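Actibind (Aspergillus niger, PDB 3D3Z) cleaves RNA as a base-nonspecific ribonuclease of the T2 family, with a probable preference for adenylic acid. Local coordinates at residues Y201-K206 with G212-S217; L53-C58 with T117-I122; T15-E18 with C22-S25. One frame throughout, in Å; residues are numbered along the deposited sequence. Where two conformers were deposited one is given.

Contact 1 (Y201-K206 with G212-S217)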
ATOM      1  N   TYR A 201      -1.794  -6.530   0.522  1.00 21.92           N
ATOM      2  CA  TYR A 201      -1.555  -7.247  -0.735  1.00 21.15           C
ATOM      3  C   TYR A 201      -0.061  -7.290  -1.012  1.00 21.31           C
ATOM      4  O   TYR A 201       0.577  -6.247  -1.148  1.00 21.14           O
ATOM      5  CB  TYR A 201      -2.296  -6.565  -1.872  1.00 19.94           C
ATOM      6  CG  TYR A 201      -3.804  -6.514  -1.813  1.00 20.85           C
ATOM      7  CD1 TYR A 201      -4.585  -7.505  -2.440  1.00 18.76           C
ATOM      8  CD2 TYR A 201      -4.476  -5.444  -1.232  1.00 18.55           C
ATOM      9  CE1 TYR A 201      -5.964  -7.417  -2.460  1.00 19.16           C
ATOM     10  CE2 TYR A 201      -5.846  -5.383  -1.240  1.00 19.36           C
ATOM     11  CZ  TYR A 201      -6.582  -6.391  -1.821  1.00 20.14           C
ATOM     12  OH  TYR A 201      -7.945  -6.343  -1.862  1.00 22.65           O
ATOM     13  N   TYR A 202       0.495  -8.508  -1.094  1.00 21.35           N
ATOM     14  CA  TYR A 202       1.926  -8.734  -1.277  1.00 21.20           C
ATOM     15  C   TYR A 202       2.274  -8.866  -2.758  1.00 21.43           C
ATOM     16  O   TYR A 202       1.471  -9.361  -3.580  1.00 21.85           O
ATOM     17  CB  TYR A 202       2.410  -9.986  -0.535  1.00 22.05           C
ATOM     18  CG  TYR A 202       2.334  -9.906   0.984  1.00 21.88           C
ATOM     19  CD1 TYR A 202       3.471  -9.842   1.753  1.00 21.95           C
ATOM     20  CD2 TYR A 202       1.102  -9.922   1.649  1.00 24.88           C
ATOM     21  CE1 TYR A 202       3.399  -9.757   3.167  1.00 22.34           C
ATOM     22  CE2 TYR A 202       1.021  -9.855   3.066  1.00 21.86           C
ATOM     23  CZ  TYR A 202       2.167  -9.792   3.796  1.00 24.04           C
ATOM     24  OH  TYR A 202       2.081  -9.721   5.172  1.00 24.01           O
ATOM     25  N   PHE A 203       3.463  -8.367  -3.083  1.00 21.52           N
ATOM     26  CA  PHE A 203       3.985  -8.333  -4.457  1.00 20.49           C
ATOM     27  C   PHE A 203       5.482  -8.570  -4.445  1.00 19.87           C
ATOM     28  O   PHE A 203       6.223  -8.191  -3.516  1.00 20.08           O
ATOM     29  CB  PHE A 203       3.781  -6.954  -5.090  1.00 20.37           C
ATOM     30  CG  PHE A 203       2.381  -6.627  -5.401  1.00 18.80           C
ATOM     31  CD1 PHE A 203       1.825  -7.035  -6.591  1.00 19.54           C
ATOM     32  CD2 PHE A 203       1.616  -5.889  -4.502  1.00 18.36           C
ATOM     33  CE1 PHE A 203       0.555  -6.717  -6.888  1.00 19.53           C
ATOM     34  CE2 PHE A 203       0.341  -5.588  -4.797  1.00 21.12           C
ATOM     35  CZ  PHE A 203      -0.186  -5.987  -5.988  1.00 19.69           C
ATOM     36  N   ASN A 204       5.954  -9.186  -5.510  1.00 21.28           N
ATOM     37  CA  ASN A 204       7.362  -9.074  -5.841  1.00 20.87           C
ATOM     38  C   ASN A 204       7.447  -8.188  -7.101  1.00 20.17           C
ATOM     39  O   ASN A 204       6.444  -7.995  -7.809  1.00 21.09           O
ATOM     40  CB  ASN A 204       8.025 -10.438  -6.051  1.00 21.59           C
ATOM     41  CG  ASN A 204       7.966 -11.366  -4.794  1.00 23.60           C
ATOM     42  OD1 ASN A 204       8.267 -10.978  -3.664  1.00 24.05           O
ATOM     43  ND2 ASN A 204       7.604 -12.596  -5.032  1.00 22.79           N
ATOM     44  N   VAL A 205       8.637  -7.653  -7.345  1.00 20.74           N
ATOM     45  CA  VAL A 205       8.880  -6.575  -8.346  1.00 21.51           C
ATOM     46  C   VAL A 205      10.006  -6.950  -9.322  1.00 22.40           C
ATOM     47  O   VAL A 205      11.075  -7.397  -8.930  1.00 22.95           O
ATOM     48  CB  VAL A 205       9.142  -5.191  -7.665  1.00 21.07           C
ATOM     49  CG1 VAL A 205       9.379  -4.080  -8.712  1.00 20.32           C
ATOM     50  CG2 VAL A 205       7.919  -4.811  -6.786  1.00 18.21           C
ATOM     51  N   LYS A 206       9.715  -6.743 -10.605  1.00 23.78           N
ATOM     52  CA  LYS A 206      10.704  -6.797 -11.685  1.00 24.94           C
ATOM     53  C   LYS A 206      11.070  -5.355 -12.019  1.00 23.60           C
ATOM     54  O   LYS A 206      10.220  -4.584 -12.433  1.00 24.22           O
ATOM     55  CB  LYS A 206      10.099  -7.476 -12.902  1.00 25.76           C
ATOM     56  CG  LYS A 206       9.704  -8.934 -12.674  1.00 29.38           C
ATOM     57  CD  LYS A 206       8.797  -9.478 -13.800  1.00 29.39           C
ATOM     58  CE  LYS A 206       9.609  -9.972 -15.000  1.00 34.63           C
ATOM     59  NZ  LYS A 206      10.493 -11.166 -14.709  1.00 36.46           N
ATOM     60  N   GLY A 212       8.333  -0.313 -12.108  1.00 25.21           N
ATOM     61  CA  GLY A 212       8.544  -1.722 -12.364  1.00 24.97           C
ATOM     62  C   GLY A 212       7.258  -2.512 -12.415  1.00 24.59           C
ATOM     63  O   GLY A 212       6.144  -1.983 -12.254  1.00 24.65           O
ATOM     64  N   THR A 213       7.411  -3.802 -12.660  1.00 25.08           N
ATOM     65  CA  THR A 213       6.272  -4.690 -12.809  1.00 25.16           C
ATOM     66  C   THR A 213       5.993  -5.361 -11.456  1.00 25.03           C
ATOM     67  O   THR A 213       6.870  -6.005 -10.861  1.00 24.81           O
ATOM     68  CB  THR A 213       6.541  -5.742 -13.890  1.00 26.10           C
ATOM     69  OG1 THR A 213       6.713  -5.080 -15.147  1.00 26.61           O
ATOM     70  CG2 THR A 213       5.379  -6.701 -13.989  1.00 25.68           C
ATOM     71  N   TYR A 214       4.784  -5.144 -10.956  1.00 24.70           N
ATOM     72  CA  TYR A 214       4.405  -5.648  -9.633  1.00 24.84           C
ATOM     73  C   TYR A 214       3.647  -6.953  -9.845  1.00 24.16           C
ATOM     74  O   TYR A 214       2.532  -6.967 -10.406  1.00 26.29           O
ATOM     75  CB  TYR A 214       3.550  -4.620  -8.858  1.00 23.36           C
ATOM     76  CG  TYR A 214       4.362  -3.576  -8.148  1.00 23.27           C
ATOM     77  CD1 TYR A 214       5.013  -2.552  -8.857  1.00 22.59           C
ATOM     78  CD2 TYR A 214       4.450  -3.568  -6.767  1.00 23.85           C
ATOM     79  CE1 TYR A 214       5.737  -1.577  -8.194  1.00 21.99           C
ATOM     80  CE2 TYR A 214       5.199  -2.606  -6.100  1.00 22.05           C
ATOM     81  CZ  TYR A 214       5.826  -1.614  -6.827  1.00 22.86           C
ATOM     82  OH  TYR A 214       6.538  -0.651  -6.159  1.00 19.80           O
ATOM     83  N   VAL A 215       4.254  -8.036  -9.392  1.00 24.68           N
ATOM     84  CA  VAL A 215       3.732  -9.400  -9.590  1.00 24.36           C
ATOM     85  C   VAL A 215       3.164  -9.919  -8.271  1.00 24.55           C
ATOM     86  O   VAL A 215       3.905 -10.014  -7.278  1.00 23.56           O
ATOM     87  CB  VAL A 215       4.868 -10.324 -10.097  1.00 24.39           C
ATOM     88  CG1 VAL A 215       4.460 -11.802 -10.123  1.00 24.98           C
ATOM     89  CG2 VAL A 215       5.319  -9.863 -11.488  1.00 23.14           C
ATOM     90  N   ALA A 216       1.873 -10.244  -8.289  1.00 25.15           N
ATOM     91  CA  ALA A 216       1.117 -10.666  -7.099  1.00 25.60           C
ATOM     92  C   ALA A 216       1.812 -11.854  -6.497  1.00 26.44           C
ATOM     93  O   ALA A 216       2.174 -12.789  -7.216  1.00 26.73           O
ATOM     94  CB  ALA A 216      -0.344 -10.964  -7.441  1.00 26.03           C
ATOM     95  N   SER A 217       2.104 -11.773  -5.196  1.00 26.69           N
ATOM     96  CA  SER A 217       2.850 -12.814  -4.499  1.00 26.90           C
ATOM     97  C   SER A 217       2.190 -13.283  -3.201  1.00 26.71           C
ATOM     98  O   SER A 217       1.213 -12.714  -2.712  1.00 24.34           O
ATOM     99  CB  SER A 217       4.280 -12.382  -4.224  1.00 26.43           C
ATOM    100  OG  SER A 217       4.365 -11.317  -3.311  1.00 26.86           O
TER
HETATM  101  O   HOH W   1      -0.849 -11.488  -1.010  1.00 24.64           O
HETATM  102  O   HOH W   2      10.080  -4.174 -15.438  1.00 59.13           O
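The rings of Phe-203 and Tyr-214 meet T-shaped across the antiparallel hairpin formed by strands 195-206 and 213-216. The edge of Tyr-214 is turned to the face of Phe-203, with centroids 5.8 Å apart and planes at 78°. Beside them, Val-205 CG2 stands 3.7 Å from the centroid of the Tyr-214 ring and 15° off its normal, a CH-pi contact over one face. The Tyr-214 hydroxyl continues past this packing to bond the carbonyl of Ala-209.

Ser-217, the residue most covered by the facing strand, has its OG between the backbone N and the carbonyl carbon (chi1 66°). This torsion places Ser-217 OG 3.6 Å from Tyr-202 CB and 3.1 Å from Phe-203 N, the latter at an angle too poor for a hydrogen bond.

The register rests on two reciprocal backbone pairs. Asn-204 N gives a 2.8 Å bond to Val-215 O and Val-215 N a 2.7 Å bond to Asn-204 O, while Lys-206 and Thr-213 exchange the same pair of bonds. Backbone hydrogen bonds thus set the strand register, whereas the face bearing Val-205 and Tyr-214 is packed by a methyl over the ring.

Contact 2 (L53-C58 with T117-I122)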
ATOM      1  N   LEU A  53       2.630   1.610   1.343  1.00 18.22           N
ATOM      2  CA  LEU A  53       3.407   0.679   0.557  1.00 18.92           C
ATOM      3  C   LEU A  53       4.681   0.392   1.347  1.00 19.38           C
ATOM      4  O   LEU A  53       5.424   1.304   1.646  1.00 20.14           O
ATOM      5  CB  LEU A  53       3.719   1.280  -0.831  1.00 20.29           C
ATOM      6  CG  LEU A  53       4.568   0.382  -1.767  1.00 18.68           C
ATOM      7  CD1 LEU A  53       3.810  -0.924  -2.203  1.00 15.72           C
ATOM      8  CD2 LEU A  53       5.007   1.229  -3.009  1.00 18.82           C
ATOM      9  N   TRP A  54       4.889  -0.867   1.721  1.00 18.86           N
ATOM     10  CA  TRP A  54       5.917  -1.257   2.658  1.00 19.68           C
ATOM     11  C   TRP A  54       6.820  -2.292   2.051  1.00 19.82           C
ATOM     12  O   TRP A  54       6.326  -3.323   1.540  1.00 18.54           O
ATOM     13  CB  TRP A  54       5.320  -1.892   3.945  1.00 19.73           C
ATOM     14  CG  TRP A  54       4.242  -1.133   4.624  1.00 18.31           C
ATOM     15  CD1 TRP A  54       3.984   0.224   4.549  1.00 18.44           C
ATOM     16  CD2 TRP A  54       3.297  -1.666   5.534  1.00 19.07           C
ATOM     17  NE1 TRP A  54       2.871   0.538   5.313  1.00 19.54           N
ATOM     18  CE2 TRP A  54       2.453  -0.599   5.957  1.00 16.08           C
ATOM     19  CE3 TRP A  54       3.050  -2.946   6.019  1.00 20.01           C
ATOM     20  CZ2 TRP A  54       1.370  -0.789   6.837  1.00 18.37           C
ATOM     21  CZ3 TRP A  54       1.972  -3.133   6.920  1.00 19.40           C
ATOM     22  CH2 TRP A  54       1.145  -2.056   7.307  1.00 18.43           C
ATOM     23  N   PRO A  55       8.133  -2.051   2.101  1.00 21.47           N
ATOM     24  CA  PRO A  55       9.135  -3.086   1.783  1.00 23.19           C
ATOM     25  C   PRO A  55       9.399  -4.075   2.953  1.00 23.95           C
ATOM     26  O   PRO A  55       9.900  -3.694   4.005  1.00 26.65           O
ATOM     27  CB  PRO A  55      10.393  -2.264   1.459  1.00 22.94           C
ATOM     28  CG  PRO A  55      10.228  -0.975   2.274  1.00 22.50           C
ATOM     29  CD  PRO A  55       8.761  -0.753   2.449  1.00 21.38           C
ATOM     30  N   ASP A  56       9.022  -5.327   2.778  1.00 24.21           N
ATOM     31  CA  ASP A  56       9.357  -6.336   3.733  1.00 24.95           C
ATOM     32  C   ASP A  56      10.514  -7.101   3.142  1.00 25.31           C
ATOM     33  O   ASP A  56      10.609  -7.315   1.901  1.00 23.80           O
ATOM     34  CB  ASP A  56       8.217  -7.347   3.911  1.00 25.81           C
ATOM     35  CG  ASP A  56       7.141  -6.929   4.944  1.00 28.56           C
ATOM     36  OD1 ASP A  56       7.049  -5.731   5.342  1.00 28.75           O
ATOM     37  OD2 ASP A  56       6.387  -7.879   5.323  1.00 28.68           O
ATOM     38  N   ASN A  57      11.364  -7.577   4.043  1.00 24.13           N
ATOM     39  CA  ASN A  57      12.277  -8.629   3.742  1.00 24.98           C
ATOM     40  C   ASN A  57      11.539  -9.860   3.284  1.00 24.93           C
ATOM     41  O   ASN A  57      10.310 -10.019   3.501  1.00 24.99           O
ATOM     42  CB  ASN A  57      13.126  -8.921   4.951  1.00 24.72           C
ATOM     43  CG  ASN A  57      13.917  -7.755   5.356  1.00 26.99           C
ATOM     44  OD1 ASN A  57      14.415  -6.992   4.500  1.00 30.58           O
ATOM     45  ND2 ASN A  57      14.070  -7.572   6.654  1.00 29.13           N
ATOM     46  N   CYS A  58      12.263 -10.728   2.596  1.00 24.92           N
ATOM     47  CA  CYS A  58      11.622 -11.879   1.988  1.00 25.25           C
ATOM     48  C   CYS A  58      11.105 -12.889   3.038  1.00 25.14           C
ATOM     49  O   CYS A  58      10.215 -13.649   2.748  1.00 24.33           O
ATOM     50  CB  CYS A  58      12.549 -12.539   0.984  1.00 25.66           C
ATOM     51  SG  CYS A  58      13.000 -11.365  -0.397  1.00 26.22           S
ATOM     52  N   THR A 117      11.629   5.334   2.725  1.00 20.62           N
ATOM     53  CA  THR A 117      13.088   5.465   2.843  1.00 20.24           C
ATOM     54  C   THR A 117      13.791   4.127   2.818  1.00 21.37           C
ATOM     55  O   THR A 117      15.029   4.097   2.627  1.00 20.61           O
ATOM     56  CB  THR A 117      13.583   6.243   4.137  1.00 20.75           C
ATOM     57  OG1 THR A 117      13.201   5.527   5.294  1.00 20.60           O
ATOM     58  CG2 THR A 117      13.041   7.643   4.215  1.00 21.18           C
ATOM     59  N   CYS A 118      13.010   3.046   2.954  1.00 19.62           N
ATOM     60  CA  CYS A 118      13.526   1.686   2.964  1.00 21.27           C
ATOM     61  C   CYS A 118      13.397   0.966   1.619  1.00 21.11           C
ATOM     62  O   CYS A 118      13.757  -0.205   1.508  1.00 21.05           O
ATOM     63  CB  CYS A 118      12.823   0.901   4.111  1.00 21.57           C
ATOM     64  SG  CYS A 118      13.265   1.480   5.751  1.00 25.02           S
ATOM     65  N   ILE A 119      12.851   1.637   0.613  1.00 21.77           N
ATOM     66  CA  ILE A 119      12.743   1.058  -0.729  1.00 22.48           C
ATOM     67  C   ILE A 119      14.070   1.409  -1.465  1.00 22.82           C
ATOM     68  O   ILE A 119      14.311   2.560  -1.885  1.00 23.06           O
ATOM     69  CB  ILE A 119      11.501   1.577  -1.424  1.00 21.53           C
ATOM     70  CG1 ILE A 119      10.258   1.257  -0.573  1.00 22.99           C
ATOM     71  CG2 ILE A 119      11.370   0.986  -2.844  1.00 21.17           C
ATOM     72  CD1 ILE A 119       8.942   1.766  -1.140  1.00 22.32           C
ATOM     73  N   ASN A 120      14.952   0.421  -1.573  1.00 23.26           N
ATOM     74  CA  ASN A 120      16.298   0.698  -2.084  1.00 23.34           C
ATOM     75  C   ASN A 120      16.318   1.252  -3.510  1.00 23.47           C
ATOM     76  O   ASN A 120      17.203   2.043  -3.846  1.00 25.75           O
ATOM     77  CB  ASN A 120      17.202  -0.536  -1.954  1.00 22.59           C
ATOM     78  CG  ASN A 120      16.851  -1.593  -2.952  1.00 22.59           C
ATOM     79  OD1 ASN A 120      15.787  -2.169  -2.871  1.00 22.40           O
ATOM     80  ND2 ASN A 120      17.706  -1.795  -3.947  1.00 20.19           N
ATOM     81  N   THR A 121      15.341   0.877  -4.344  1.00 23.16           N
ATOM     82  CA  THR A 121      15.329   1.246  -5.757  1.00 22.53           C
ATOM     83  C   THR A 121      14.800   2.693  -6.036  1.00 22.66           C
ATOM     84  O   THR A 121      14.778   3.114  -7.192  1.00 24.49           O
ATOM     85  CB  THR A 121      14.509   0.258  -6.588  1.00 22.05           C
ATOM     86  OG1 THR A 121      13.175   0.215  -6.056  1.00 22.42           O
ATOM     87  CG2 THR A 121      15.147  -1.176  -6.588  1.00 17.46           C
ATOM     88  N   ILE A 122      14.505   3.436  -4.961  0.50 22.17           N
ATOM     89  CA  ILE A 122      13.882   4.783  -4.978  0.50 21.89           C
ATOM     90  C   ILE A 122      14.912   5.890  -4.753  0.50 20.56           C
ATOM     91  O   ILE A 122      14.614   7.060  -4.846  0.50 20.23           O
ATOM     92  CB  ILE A 122      12.800   4.877  -3.827  0.50 21.15           C
ATOM     93  CG1 ILE A 122      11.664   3.887  -4.106  0.50 21.41           C
ATOM     94  CG2 ILE A 122      12.261   6.288  -3.638  0.50 22.01           C
ATOM     95  CD1 ILE A 122      10.313   4.226  -3.451  0.50 21.92           C
TER
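Ile-119 turns its CG1 branch to lie opposite its carbonyl carbon (chi1 -57°) and runs on extended to CD1 (chi2 178°), which brings the end of a side chain that starts out along the flank of strand 49-56 close to Pro-55 and Leu-53. Leu-53 answers from the strand with CG trans to its backbone N (chi1 179°), and its CD2 methyl faces Ile-119 CD1 at 4.4 Å, a loose touch.

The closer fit is at Pro-55. Its ring and the Ile-119 side chain cross at about a right angle, with Pro-55 CG 3.6 Å from Ile-119 CG1 and the ring carbon Pro-55 CD 3.9 Å from the same atom. From the neighbouring position, Cys-118 CB approaches Pro-55 CG to 3.7 Å, so the outer corner of the proline ring is met by two successive loop residues. No hydrogen bond crosses between the segments.

In the RNase T2 fold this seam joins strand 49-56, which pairs with strand 29-35 in the antiparallel sheet, to the loop that leaves helix 104-116. The same strand carries His-51 and the helix carries Glu-111 and His-115, all three predicted active-site residues; Pro-55 also packs on His-115, and Trp-54, its CB directed away from the loop, stacks on that histidine and bonds Glu-111 through NE1. Phe-139 of helix 134-147 touches Ile-119, and Val-143 and Leu-146 touch Leu-53. Cys-118 SG is joined to Cys-66 by a disulfide, which ties the start of the loop to that residue.

Contact 3 (T15-E18 with C22-S25)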
ATOM      1  N   THR A  15      14.209 -14.655  -6.787  1.00 31.74           N
ATOM      2  CA  THR A  15      15.507 -14.890  -7.446  1.00 31.70           C
ATOM      3  C   THR A  15      16.649 -14.452  -6.548  1.00 31.60           C
ATOM      4  O   THR A  15      16.455 -13.695  -5.622  1.00 31.42           O
ATOM      5  CB  THR A  15      15.625 -14.166  -8.871  1.00 31.90           C
ATOM      6  OG1 THR A  15      15.612 -12.739  -8.725  1.00 28.70           O
ATOM      7  CG2 THR A  15      14.486 -14.561  -9.805  1.00 32.02           C
ATOM      8  N   ASP A  16      17.850 -14.913  -6.868  0.70 31.94           N
ATOM      9  CA  ASP A  16      19.034 -14.583  -6.108  0.70 32.27           C
ATOM     10  C   ASP A  16      19.920 -13.554  -6.848  0.70 32.62           C
ATOM     11  O   ASP A  16      20.834 -13.924  -7.594  0.70 33.33           O
ATOM     12  CB  ASP A  16      19.875 -15.838  -5.806  0.70 32.66           C
ATOM     13  CG  ASP A  16      21.053 -15.512  -4.939  0.70 32.84           C
ATOM     14  OD1 ASP A  16      20.953 -14.511  -4.226  0.70 36.35           O
ATOM     15  OD2 ASP A  16      22.082 -16.209  -4.962  0.70 37.64           O
ATOM     16  N   ASN A  17      19.705 -12.275  -6.562  1.00 31.92           N
ATOM     17  CA  ASN A  17      20.379 -11.193  -7.294  1.00 31.45           C
ATOM     18  C   ASN A  17      20.855 -10.103  -6.342  1.00 31.29           C
ATOM     19  O   ASN A  17      20.394 -10.037  -5.192  1.00 32.07           O
ATOM     20  CB  ASN A  17      19.419 -10.643  -8.351  1.00 31.10           C
ATOM     21  CG  ASN A  17      19.281 -11.560  -9.541  1.00 30.24           C
ATOM     22  OD1 ASN A  17      18.220 -12.193  -9.767  1.00 31.36           O
ATOM     23  ND2 ASN A  17      20.352 -11.634 -10.340  1.00 29.23           N
ATOM     24  N   GLU A  18      21.793  -9.267  -6.791  1.00 30.40           N
ATOM     25  CA  GLU A  18      22.347  -8.206  -5.957  1.00 29.42           C
ATOM     26  C   GLU A  18      21.491  -6.948  -6.064  1.00 27.86           C
ATOM     27  O   GLU A  18      20.964  -6.624  -7.151  1.00 26.80           O
ATOM     28  CB  GLU A  18      23.801  -7.884  -6.314  1.00 31.36           C
ATOM     29  CG  GLU A  18      24.852  -8.814  -5.650  1.00 36.13           C
ATOM     30  CD  GLU A  18      25.380  -8.301  -4.279  1.00 40.72           C
ATOM     31  OE1 GLU A  18      24.664  -7.563  -3.571  1.00 45.77           O
ATOM     32  OE2 GLU A  18      26.533  -8.628  -3.917  1.00 44.62           O
ATOM     33  N   CYS A  22      17.862  -1.674 -10.063  1.00 19.88           N
ATOM     34  CA  CYS A  22      16.930  -2.509 -10.773  1.00 19.19           C
ATOM     35  C   CYS A  22      16.618  -3.823 -10.047  1.00 19.01           C
ATOM     36  O   CYS A  22      16.150  -4.801 -10.676  1.00 18.29           O
ATOM     37  CB  CYS A  22      17.417  -2.791 -12.196  1.00 21.16           C
ATOM     38  SG  CYS A  22      17.255  -1.314 -13.287  1.00 21.71           S
ATOM     39  N   PHE A  23      16.923  -3.854  -8.753  1.00 19.51           N
ATOM     40  CA  PHE A  23      16.577  -5.020  -7.925  1.00 19.69           C
ATOM     41  C   PHE A  23      16.241  -4.659  -6.474  1.00 19.57           C
ATOM     42  O   PHE A  23      17.104  -4.210  -5.738  1.00 20.91           O
ATOM     43  CB  PHE A  23      17.713  -6.054  -7.941  1.00 19.80           C
ATOM     44  CG  PHE A  23      17.269  -7.422  -7.475  1.00 20.69           C
ATOM     45  CD1 PHE A  23      16.313  -8.117  -8.189  1.00 19.11           C
ATOM     46  CD2 PHE A  23      17.760  -7.963  -6.279  1.00 21.35           C
ATOM     47  CE1 PHE A  23      15.881  -9.380  -7.757  1.00 23.57           C
ATOM     48  CE2 PHE A  23      17.312  -9.208  -5.816  1.00 21.43           C
ATOM     49  CZ  PHE A  23      16.381  -9.910  -6.580  1.00 21.06           C
ATOM     50  N   ASN A  24      14.988  -4.874  -6.082  1.00 20.17           N
ATOM     51  CA  ASN A  24      14.524  -4.598  -4.725  1.00 20.63           C
ATOM     52  C   ASN A  24      15.005  -5.669  -3.737  1.00 20.60           C
ATOM     53  O   ASN A  24      14.616  -6.843  -3.829  1.00 20.74           O
ATOM     54  CB  ASN A  24      12.980  -4.431  -4.683  1.00 18.89           C
ATOM     55  CG  ASN A  24      12.507  -3.115  -5.302  1.00 20.27           C
ATOM     56  OD1 ASN A  24      12.589  -2.045  -4.661  1.00 18.40           O
ATOM     57  ND2 ASN A  24      11.996  -3.187  -6.536  1.00 17.85           N
ATOM     58  N   SER A  25      15.902  -5.247  -2.858  1.00 22.40           N
ATOM     59  CA  SER A  25      16.574  -6.110  -1.914  1.00 22.78           C
ATOM     60  C   SER A  25      17.274  -5.250  -0.907  1.00 24.01           C
ATOM     61  O   SER A  25      17.931  -4.249  -1.270  1.00 23.71           O
ATOM     62  CB  SER A  25      17.585  -7.008  -2.632  1.00 24.43           C
ATOM     63  OG  SER A  25      18.214  -7.927  -1.756  1.00 24.00           O
TER
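Asn-17 and Phe-23 make the CH-pi contact that dominates here: Asn-17 CB sits 3.5 Å from the centroid of the Phe-23 ring and 10° off its normal, almost directly over the middle of one face. Phe-23 reaches this place with CG trans to its backbone N (chi1 -163°), from a CB that already points toward segment 15-18. The amide of Asn-17 does not lie flat on the ring; the two planes stand 72° apart, so it is the methylene carbon that covers the face.

Oxygen atoms make further contacts with the ring: two carbonyls along its CD2-CE2 side, and Thr-15 OG1 near CE1. Asn-17 O comes to 3.3 Å from Phe-23 CE2, and Glu-18 O to 3.4 Å from Phe-23 CB, so the backbone of 17-18 follows the ring while Glu-18 directs its CB away from 22-25. Thr-15 OG1 approaches obliquely, 3.5 Å from Phe-23 CE1.

No hydrogen bond passes between the segments; Thr-15 OG1 is hydrogen-bonded to Leu-11 O.

The contact is a local closure of the N-terminal loop, away from the annotated sites. Cys-22 is joined to Cys-5 by a disulfide, and the chain runs on from Ser-25 into strand 29-35. Segment 22-25 also meets the loop between helices 104-116 and 134-147, where Asn-120 bonds Phe-23 O and Ser-25 N.

Contact 2 is fully buried, contact 1 partly so, and contact 3 lies farthest from the centre of the chain, in loops. Contacts 1 and 2 reach the same antiparallel sheet and meet where Tyr-214 OH packs 4.0 Å from Leu-53 CD2. Their chemistry differs: paired backbone bonds and aromatic packing join the hairpin, whereas apolar side chains alone join strand 49-56 to its loop. Contact 3 relies on one ring with a methylene over its face and carbonyl oxygens alongside. It borders both others, through Asn-24 ND2 against Val-205 CG1 and through a probable hydrogen bond of 2.7 Å between Asn-24 OD1 and Thr-121 OG1.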